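Local structure of importin subunit beta-1 (Saccharomyces cerevisiae, 5OWU) at residues E295-I300 / Y315-S320; K250-S253 / F258-P261; L357-Q360 / H365-E368; A266-T271 / I322-P327. The protein carries proteins into the nucleus as the beta subunit of importin, working with importin alpha, which recognises classical nuclear localization signals in cargo. All blocks are in the same frame, centred on the assembly; numbering follows the deposited sequence. Where two conformers were deposited one is given.

Contact 1. Residues E295-I300 / Y315-S320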
# COMPACT_ATOMS: atom_id res chain seq x y z
N GLU A 295 12.18 -11.73 -2.05
CA GLU A 295 11.01 -11.06 -2.62
C GLU A 295 11.02 -11.12 -4.14
O GLU A 295 9.98 -11.34 -4.77
CB GLU A 295 10.96 -9.60 -2.15
CG GLU A 295 10.75 -9.45 -0.66
CD GLU A 295 10.99 -8.03 -0.18
OE1 GLU A 295 11.28 -7.16 -1.03
OE2 GLU A 295 10.90 -7.79 1.04
N GLU A 296 12.20 -10.93 -4.74
CA GLU A 296 12.28 -10.94 -6.19
C GLU A 296 12.03 -12.34 -6.73
O GLU A 296 11.34 -12.50 -7.75
CB GLU A 296 13.64 -10.42 -6.67
CG GLU A 296 13.89 -8.93 -6.40
CD GLU A 296 12.77 -8.02 -6.91
OE1 GLU A 296 12.26 -8.25 -8.03
OE2 GLU A 296 12.40 -7.08 -6.18
N GLU A 297 12.56 -13.37 -6.07
CA GLU A 297 12.35 -14.72 -6.57
C GLU A 297 10.91 -15.19 -6.38
O GLU A 297 10.37 -15.92 -7.23
CB GLU A 297 13.37 -15.66 -5.91
CG GLU A 297 14.79 -15.26 -6.30
CD GLU A 297 15.89 -16.15 -5.75
OE1 GLU A 297 15.67 -16.86 -4.75
OE2 GLU A 297 16.99 -16.13 -6.34
N ILE A 298 10.25 -14.75 -5.30
CA ILE A 298 8.83 -15.04 -5.15
C ILE A 298 8.03 -14.34 -6.24
O ILE A 298 7.11 -14.93 -6.83
CB ILE A 298 8.34 -14.62 -3.74
CG1 ILE A 298 9.00 -15.49 -2.67
CG2 ILE A 298 6.80 -14.76 -3.63
CD1 ILE A 298 8.91 -14.93 -1.25
N ASP A 299 8.37 -13.09 -6.55
CA ASP A 299 7.65 -12.38 -7.60
C ASP A 299 7.86 -13.04 -8.96
O ASP A 299 6.93 -13.10 -9.77
CB ASP A 299 8.08 -10.91 -7.65
CG ASP A 299 7.58 -10.13 -6.46
OD1 ASP A 299 6.62 -10.60 -5.80
OD2 ASP A 299 8.13 -9.04 -6.18
N ILE A 300 9.07 -13.54 -9.21
CA ILE A 300 9.33 -14.27 -10.45
C ILE A 300 8.44 -15.50 -10.52
O ILE A 300 7.79 -15.77 -11.54
CB ILE A 300 10.82 -14.65 -10.56
CG1 ILE A 300 11.67 -13.39 -10.73
CG2 ILE A 300 11.06 -15.62 -11.73
CD1 ILE A 300 13.17 -13.64 -10.56
N TYR A 315 17.34 -17.44 -10.65
CA TYR A 315 18.61 -18.10 -10.41
C TYR A 315 18.63 -18.88 -9.10
O TYR A 315 19.63 -19.54 -8.81
CB TYR A 315 19.74 -17.07 -10.41
CG TYR A 315 19.88 -16.33 -11.71
CD1 TYR A 315 20.12 -17.01 -12.90
CD2 TYR A 315 19.79 -14.95 -11.75
CE1 TYR A 315 20.25 -16.33 -14.11
CE2 TYR A 315 19.92 -14.26 -12.95
CZ TYR A 315 20.15 -14.95 -14.12
OH TYR A 315 20.27 -14.26 -15.31
N ASN A 316 17.56 -18.81 -8.31
CA ASN A 316 17.44 -19.62 -7.10
C ASN A 316 18.57 -19.34 -6.12
O ASN A 316 19.16 -20.26 -5.54
CB ASN A 316 17.38 -21.11 -7.45
CG ASN A 316 16.14 -21.48 -8.26
OD1 ASN A 316 15.03 -21.13 -7.88
ND2 ASN A 316 16.34 -22.16 -9.38
N PHE A 317 18.89 -18.06 -5.94
CA PHE A 317 19.92 -17.66 -4.98
C PHE A 317 19.59 -18.14 -3.58
O PHE A 317 20.44 -18.69 -2.87
CB PHE A 317 20.07 -16.13 -4.98
CG PHE A 317 20.63 -15.56 -6.26
CD1 PHE A 317 21.74 -16.13 -6.86
CD2 PHE A 317 20.05 -14.45 -6.85
CE1 PHE A 317 22.26 -15.59 -8.03
CE2 PHE A 317 20.56 -13.91 -8.02
CZ PHE A 317 21.67 -14.49 -8.61
N ALA A 318 18.35 -17.89 -3.13
CA ALA A 318 17.97 -18.24 -1.76
C ALA A 318 18.01 -19.75 -1.56
O ALA A 318 18.62 -20.23 -0.59
CB ALA A 318 16.58 -17.69 -1.46
N LEU A 319 17.39 -20.50 -2.46
CA LEU A 319 17.35 -21.95 -2.33
C LEU A 319 18.75 -22.53 -2.16
O LEU A 319 19.01 -23.28 -1.22
CB LEU A 319 16.66 -22.56 -3.55
CG LEU A 319 16.42 -24.07 -3.51
CD1 LEU A 319 15.42 -24.41 -2.43
CD2 LEU A 319 15.92 -24.58 -4.86
N SER A 320 19.67 -22.15 -3.04
CA SER A 320 21.03 -22.69 -3.01
C SER A 320 21.77 -22.31 -1.73
O SER A 320 22.65 -23.05 -1.29
CB SER A 320 21.82 -22.19 -4.21
OG SER A 320 21.16 -22.49 -5.43
O HOH W 1 15.53 -19.48 -4.41

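Contact 2. Residues K250-S253 / F258-P261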
# COMPACT_ATOMS: atom_id res chain seq x y z
N LYS A 250 18.48 -2.12 -4.12
CA LYS A 250 17.74 -1.57 -5.25
C LYS A 250 18.24 -2.16 -6.57
O LYS A 250 17.44 -2.45 -7.47
CB LYS A 250 17.86 -0.05 -5.26
CG LYS A 250 16.55 0.66 -5.57
CD LYS A 250 16.75 2.04 -6.18
CE LYS A 250 15.42 2.73 -6.45
NZ LYS A 250 14.56 1.91 -7.36
N ILE A 251 19.55 -2.35 -6.69
CA ILE A 251 20.11 -2.96 -7.89
C ILE A 251 19.60 -4.39 -8.04
O ILE A 251 19.32 -4.84 -9.15
CB ILE A 251 21.64 -2.93 -7.86
CG1 ILE A 251 22.14 -1.50 -8.04
CG2 ILE A 251 22.23 -3.84 -8.96
CD1 ILE A 251 23.61 -1.31 -7.69
N MET A 252 19.53 -5.14 -6.94
CA MET A 252 19.03 -6.50 -7.04
C MET A 252 17.58 -6.50 -7.52
O MET A 252 17.21 -7.29 -8.40
CB MET A 252 19.15 -7.20 -5.68
CG MET A 252 18.55 -8.60 -5.60
SD MET A 252 19.44 -9.84 -6.54
CE MET A 252 21.04 -9.82 -5.72
N SER A 253 16.76 -5.60 -6.97
CA SER A 253 15.36 -5.55 -7.37
C SER A 253 15.19 -5.16 -8.83
O SER A 253 14.36 -5.73 -9.54
CB SER A 253 14.60 -4.59 -6.45
OG SER A 253 13.24 -4.51 -6.85
N PHE A 258 20.99 -9.58 -13.98
CA PHE A 258 22.44 -9.46 -14.16
C PHE A 258 23.24 -9.84 -12.91
O PHE A 258 24.46 -9.67 -12.90
CB PHE A 258 22.80 -8.02 -14.55
CG PHE A 258 22.21 -7.57 -15.85
CD1 PHE A 258 22.64 -8.11 -17.05
CD2 PHE A 258 21.26 -6.56 -15.88
CE1 PHE A 258 22.11 -7.68 -18.26
CE2 PHE A 258 20.73 -6.12 -17.09
CZ PHE A 258 21.16 -6.68 -18.27
N MET A 259 22.60 -10.36 -11.87
CA MET A 259 23.28 -10.50 -10.58
C MET A 259 24.00 -11.83 -10.38
O MET A 259 24.76 -11.95 -9.41
CB MET A 259 22.28 -10.30 -9.45
CG MET A 259 21.77 -8.87 -9.33
SD MET A 259 23.09 -7.69 -8.93
CE MET A 259 23.46 -6.99 -10.53
N LYS A 260 23.80 -12.83 -11.23
CA LYS A 260 24.39 -14.14 -10.94
C LYS A 260 25.91 -14.08 -10.80
O LYS A 260 26.43 -14.60 -9.81
CB LYS A 260 23.96 -15.15 -12.02
CG LYS A 260 24.27 -16.61 -11.69
CD LYS A 260 23.85 -17.52 -12.83
CE LYS A 260 24.06 -18.98 -12.49
NZ LYS A 260 23.99 -19.85 -13.70
N PRO A 261 26.66 -13.44 -11.70
CA PRO A 261 28.12 -13.41 -11.52
C PRO A 261 28.56 -12.67 -10.27
O PRO A 261 29.53 -13.09 -9.62
CB PRO A 261 28.62 -12.71 -12.80
CG PRO A 261 27.49 -12.81 -13.77
CD PRO A 261 26.25 -12.78 -12.95

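Contact 3. Residues L357-Q360 / H365-E368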
# COMPACT_ATOMS: atom_id res chain seq x y z
N LEU A 357 10.20 -15.14 4.51
CA LEU A 357 10.38 -15.07 3.06
C LEU A 357 11.12 -16.30 2.53
O LEU A 357 10.77 -16.85 1.48
CB LEU A 357 11.14 -13.80 2.69
CG LEU A 357 10.38 -12.49 2.90
CD1 LEU A 357 11.29 -11.29 2.70
CD2 LEU A 357 9.19 -12.40 1.96
N PHE A 358 12.16 -16.74 3.23
CA PHE A 358 12.86 -17.95 2.83
C PHE A 358 11.91 -19.13 2.78
O PHE A 358 11.93 -19.92 1.83
CB PHE A 358 14.02 -18.24 3.78
CG PHE A 358 15.35 -17.77 3.27
CD1 PHE A 358 16.12 -18.59 2.45
CD2 PHE A 358 15.84 -16.52 3.62
CE1 PHE A 358 17.35 -18.17 1.97
CE2 PHE A 358 17.07 -16.09 3.14
CZ PHE A 358 17.83 -16.92 2.32
N ALA A 359 11.06 -19.27 3.80
CA ALA A 359 10.15 -20.42 3.84
C ALA A 359 9.13 -20.37 2.71
O ALA A 359 8.83 -21.41 2.11
CB ALA A 359 9.45 -20.49 5.19
N GLN A 360 8.59 -19.19 2.42
CA GLN A 360 7.64 -19.06 1.31
C GLN A 360 8.32 -19.35 -0.02
O GLN A 360 7.72 -19.97 -0.91
CB GLN A 360 7.02 -17.66 1.31
CG GLN A 360 6.11 -17.40 2.50
CD GLN A 360 5.73 -15.94 2.64
OE1 GLN A 360 6.56 -15.05 2.46
NE2 GLN A 360 4.47 -15.69 2.97
N HIS A 365 12.80 -26.96 1.75
CA HIS A 365 14.24 -26.80 1.96
C HIS A 365 14.56 -26.01 3.23
O HIS A 365 15.70 -26.07 3.70
CB HIS A 365 14.89 -26.12 0.76
CG HIS A 365 15.03 -27.01 -0.44
ND1 HIS A 365 13.99 -27.28 -1.30
CD2 HIS A 365 16.10 -27.69 -0.92
CE1 HIS A 365 14.41 -28.09 -2.25
NE2 HIS A 365 15.68 -28.35 -2.05
N ILE A 366 13.59 -25.29 3.80
CA ILE A 366 13.86 -24.51 5.01
C ILE A 366 13.83 -25.37 6.27
O ILE A 366 14.35 -24.95 7.31
CB ILE A 366 12.86 -23.35 5.15
CG1 ILE A 366 13.36 -22.29 6.14
CG2 ILE A 366 11.48 -23.83 5.63
CD1 ILE A 366 14.59 -21.57 5.70
N LEU A 367 13.27 -26.58 6.19
CA LEU A 367 12.87 -27.31 7.39
C LEU A 367 14.07 -27.73 8.24
O LEU A 367 14.09 -27.51 9.46
CB LEU A 367 12.04 -28.53 6.99
CG LEU A 367 10.67 -28.29 6.35
CD1 LEU A 367 10.15 -29.55 5.66
CD2 LEU A 367 9.67 -27.83 7.38
N GLU A 368 15.08 -28.35 7.63
CA GLU A 368 16.14 -28.99 8.41
C GLU A 368 16.87 -28.01 9.33
O GLU A 368 16.93 -28.26 10.55
CB GLU A 368 17.10 -29.71 7.47
CG GLU A 368 18.15 -30.58 8.16
CD GLU A 368 19.31 -29.78 8.74
OE1 GLU A 368 19.76 -30.10 9.86
OE2 GLU A 368 19.77 -28.82 8.08

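Contact 4. Residues A266-T271 / I322-P327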
# COMPACT_ATOMS: atom_id res chain seq x y z
N ALA A 266 31.32 -12.79 -5.21
CA ALA A 266 31.61 -12.01 -4.01
C ALA A 266 30.45 -11.83 -3.04
O ALA A 266 30.61 -12.04 -1.84
CB ALA A 266 32.13 -10.63 -4.41
N LEU A 267 29.29 -11.41 -3.54
CA LEU A 267 28.26 -10.92 -2.63
C LEU A 267 27.71 -12.02 -1.73
O LEU A 267 27.35 -11.76 -0.57
CB LEU A 267 27.14 -10.26 -3.43
CG LEU A 267 27.37 -8.81 -3.89
CD1 LEU A 267 26.19 -8.26 -4.69
CD2 LEU A 267 27.65 -7.90 -2.70
N TYR A 268 27.63 -13.25 -2.23
CA TYR A 268 27.19 -14.36 -1.40
C TYR A 268 28.07 -14.48 -0.15
O TYR A 268 27.58 -14.43 0.99
CB TYR A 268 27.21 -15.64 -2.24
CG TYR A 268 27.31 -16.92 -1.46
CD1 TYR A 268 28.55 -17.44 -1.11
CD2 TYR A 268 26.17 -17.64 -1.11
CE1 TYR A 268 28.66 -18.61 -0.42
CE2 TYR A 268 26.28 -18.82 -0.40
CZ TYR A 268 27.53 -19.30 -0.07
OH TYR A 268 27.66 -20.47 0.63
N ALA A 269 29.38 -14.62 -0.36
CA ALA A 269 30.31 -14.75 0.75
C ALA A 269 30.28 -13.51 1.65
O ALA A 269 30.20 -13.63 2.87
CB ALA A 269 31.72 -15.00 0.21
N LEU A 270 30.34 -12.32 1.05
CA LEU A 270 30.41 -11.09 1.83
C LEU A 270 29.19 -10.93 2.74
O LEU A 270 29.32 -10.70 3.95
CB LEU A 270 30.53 -9.88 0.90
CG LEU A 270 31.79 -9.75 0.03
CD1 LEU A 270 31.68 -8.53 -0.86
CD2 LEU A 270 33.04 -9.66 0.89
N THR A 271 27.99 -11.03 2.16
CA THR A 271 26.78 -10.78 2.95
C THR A 271 26.58 -11.86 3.99
O THR A 271 26.16 -11.57 5.12
CB THR A 271 25.56 -10.66 2.03
OG1 THR A 271 25.31 -11.91 1.37
CG2 THR A 271 25.77 -9.56 1.00
N ILE A 322 20.50 -21.65 1.41
CA ILE A 322 19.81 -21.89 2.68
C ILE A 322 20.77 -22.46 3.72
O ILE A 322 20.81 -22.00 4.87
CB ILE A 322 18.61 -22.83 2.47
CG1 ILE A 322 17.49 -22.09 1.77
CG2 ILE A 322 18.11 -23.38 3.81
CD1 ILE A 322 16.36 -22.98 1.34
N LYS A 323 21.53 -23.48 3.32
CA LYS A 323 22.47 -24.14 4.22
C LYS A 323 23.35 -23.14 4.96
O LYS A 323 23.64 -23.30 6.15
CB LYS A 323 23.36 -25.12 3.42
CG LYS A 323 22.63 -26.34 2.82
CD LYS A 323 23.55 -27.17 1.89
CE LYS A 323 22.77 -28.22 1.07
NZ LYS A 323 23.56 -28.86 -0.05
N ASP A 324 23.80 -22.10 4.26
CA ASP A 324 24.75 -21.13 4.82
C ASP A 324 24.10 -19.87 5.37
O ASP A 324 24.64 -19.28 6.31
CB ASP A 324 25.77 -20.75 3.75
CG ASP A 324 26.28 -21.95 2.97
OD1 ASP A 324 26.46 -23.01 3.59
OD2 ASP A 324 26.46 -21.85 1.74
N VAL A 325 22.96 -19.44 4.83
CA VAL A 325 22.33 -18.20 5.27
C VAL A 325 21.46 -18.43 6.50
O VAL A 325 21.50 -17.65 7.47
CB VAL A 325 21.49 -17.58 4.13
CG1 VAL A 325 20.69 -16.40 4.64
CG2 VAL A 325 22.39 -17.14 2.98
N VAL A 326 20.64 -19.48 6.48
CA VAL A 326 19.57 -19.60 7.48
C VAL A 326 20.12 -19.74 8.90
O VAL A 326 19.53 -19.16 9.83
CB VAL A 326 18.61 -20.73 7.09
CG1 VAL A 326 17.62 -21.05 8.22
CG2 VAL A 326 17.86 -20.33 5.84
N PRO A 327 21.20 -20.48 9.15
CA PRO A 327 21.72 -20.53 10.53
C PRO A 327 22.08 -19.16 11.09
O PRO A 327 21.86 -18.90 12.28
CB PRO A 327 22.96 -21.44 10.40
CG PRO A 327 22.64 -22.32 9.22
CD PRO A 327 21.86 -21.46 8.27

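Contact 1. Residues E295-I300 / Y315-S320
Glu297 reaches from helix 280-306 to the amino end of helix 317-332 and holds two backbone amides there. Phe317 N donates to Glu297 OE2 at 2.7 Å, with a bent N-H...O angle of 141°. OE2 receives it on its syn lone pair, the side of the other oxygen. The second bond is weak but straighter: Ala318 N lies 3.3 Å from Glu297 OE1. The junction joins HEAT repeats 7 and 8 of the helical solenoid. A water extends the grip to the next amide, donating to Glu297 OE1 at 2.6 Å and accepting from Leu319 N at 2.9 Å. Asn316 holds the N-cap position, yet its side chain makes no capping bond. The glutamate chain is extended beyond CG (chi2 -178°), which carries the carboxylate across to helix 317-332. Its oxygens also have partners outside: Tyr256 OH bonds OE2 and Asn361 ND2 bonds OE1. The partly positive helix end probably favours the charged carboxylate. An alanine at Glu297 removes both oxygens, and would probably leave the amides of Phe317 and Ala318 without these acceptors and cost Tyr256 OH and Asn361 ND2 one partner each. Packing is close around the carboxylate. Phe317 CB is 3.4 Å from Glu297 OE2, and the methyl Ala318 CB is 3.5 Å from Glu297 OE1. Farther out, Ala318 rests on Phe358 of helix 347-362. The Phe317 ring meets the ring of Tyr256, and Tyr315 CB sits 3.7 Å above the Phe317 ring plane, offset toward the rim.

Contact 2. Residues K250-S253 / F258-P261
Met252 and Met259 mark the nearest approach of the two backbones, with 6.8 Å between their CA atoms. Met252 lies in the last turns of helix 238-255. Met259 lies near the start of helix 260-274. Only a few residues separate the segments, so this is the tight connection between HEAT repeats 6 and 7 of the solenoid. The contact is wholly apolar and built from three buried side chains. The CB of Met259 points toward the first helix, and its chain bends at chi2 and chi3. This bend spreads its atoms between two neighbours. Near the base, Met259 CG lies 3.8 Å from Met252 SD. At the other end, Met259 CE lies 3.7 Å from Ile251 CG2, where the two side chains cross at about a right angle. Ile251 offers its CG2 branch to the sulfur as well, at 3.9 Å from Met259 SD. Met252 has CG anti to the backbone N (chi1 175°), and then its own bends bring the thioether over the base of Met259. The same Met252 also packs on Phe289, Thr292 and Ile293, so it packs against helix 280-306 as well as Met259. An alanine in place of Met252 lacks the thioether, and would probably open a gap beside Met259 CG and deprive Phe289 and Ile293 of a packing partner. Met226 of helix 219-233 touches both Ile251 and Met259. The methyl of Met252 completes the pairing, with its CE 4.0 Å from Met259 CB.

Contact 3. Residues L357-Q360 / H365-E368
Ile366 meets Phe358 and Ala359 with two different branches, and these aliphatic contacts make up the whole join between the segments. Its CG2 methyl lies 3.9 Å from Ala359 CB. Its CD1 methyl lies 3.9 Å from Phe358 CB. The torsion chi1 of Ile366 is -163°, which sets CG1 anti to the backbone N and leaves CG2 between the backbone N and the carbonyl carbon. The isoleucine therefore straddles two consecutive residues of the helix facing it. Both of its partners offer only CB methyl or methylene carbon at these nearest points.

Backbone proximity is the second feature. The CA atoms of Ala359 and Ile366 are 5.6 Å apart, a close approach consistent with the small side chain of Ala359. CG2 of Ile366 is also 4.1 Å from Ala359 CA.

Aromatic packing lies to the side. The Phe358 ring turns away from Ile366 and packs on Ala318 of helix 317-332 and on Trp290 and Cys294 of helix 280-306. Its chi1 of -98° lies well away from a staggered value, consistent with a ring fitted among these neighbours. Ile366 in turn touches Val326, Ile396 and Pro400.

The segments link HEAT repeats 8 and 9, where the chain passes from helix 347-362 to helix 367-377. The join has no polar pair of its own to set its direction, which implies that between these two segments the fit depends on the shape and burial of Ile366.

Contact 4. Residues A266-T271 / I322-P327
Tyr268 and Asp324 are brought together by their first torsions. Tyr268 has CG anti to the backbone N (chi1 157°), and Asp324 has CG anti to the carbonyl carbon (chi1 -44°). The two side chains face each other between helix 260-274 of HEAT repeat 7 and helix 317-332 of HEAT repeat 8, two helices of the same solenoid. Tyr268 OH and Asp324 OD2 are modelled too close together, a clash, so the detail of this pair is doubtful and no bond is assigned. As modelled, Asp324 OD2 lies at the edge of the Tyr268 ring and in its plane, and the carboxylate plane stands 75° from that ring. No other residue of the two segments comes into contact. Val325 packs outside on Trp290 and Phe358. Helix 317-332 is kinked in this part, where the amides of Lys323 and Asp324 have no bond to the turn before; Pro327 has no N-H to give. Trp290 NE1 also bonds Thr271 OG1, which joins helix 260-274 to helix 280-306. In helix 260-274, Leu267 O accepts twice, from Thr271 N at 2.9 Å and from Thr271 OG1 at 2.8 Å, the two donors reaching it from opposite faces of the carbonyl plane.

From the N terminus, contact 2 closes first, a short loop joining helix 238-255 to helix 260-274. Contact 4 then opens on helix 260-274 and closes on helix 317-332. Contact 1 lies within that span, tying helix 280-306 to the start of helix 317-332. Contact 3 comes last, a short loop between helices 347-362 and 367-377. No two contacts cross. Contacts 2 and 1 touch where Ser253 meets Glu296 in a probable hydrogen bond. Contact 3 packs on contact 4, Ile366 against Val326, and on contact 1, His365 against Leu319. Together they join HEAT repeats 6 to 9 in sequence.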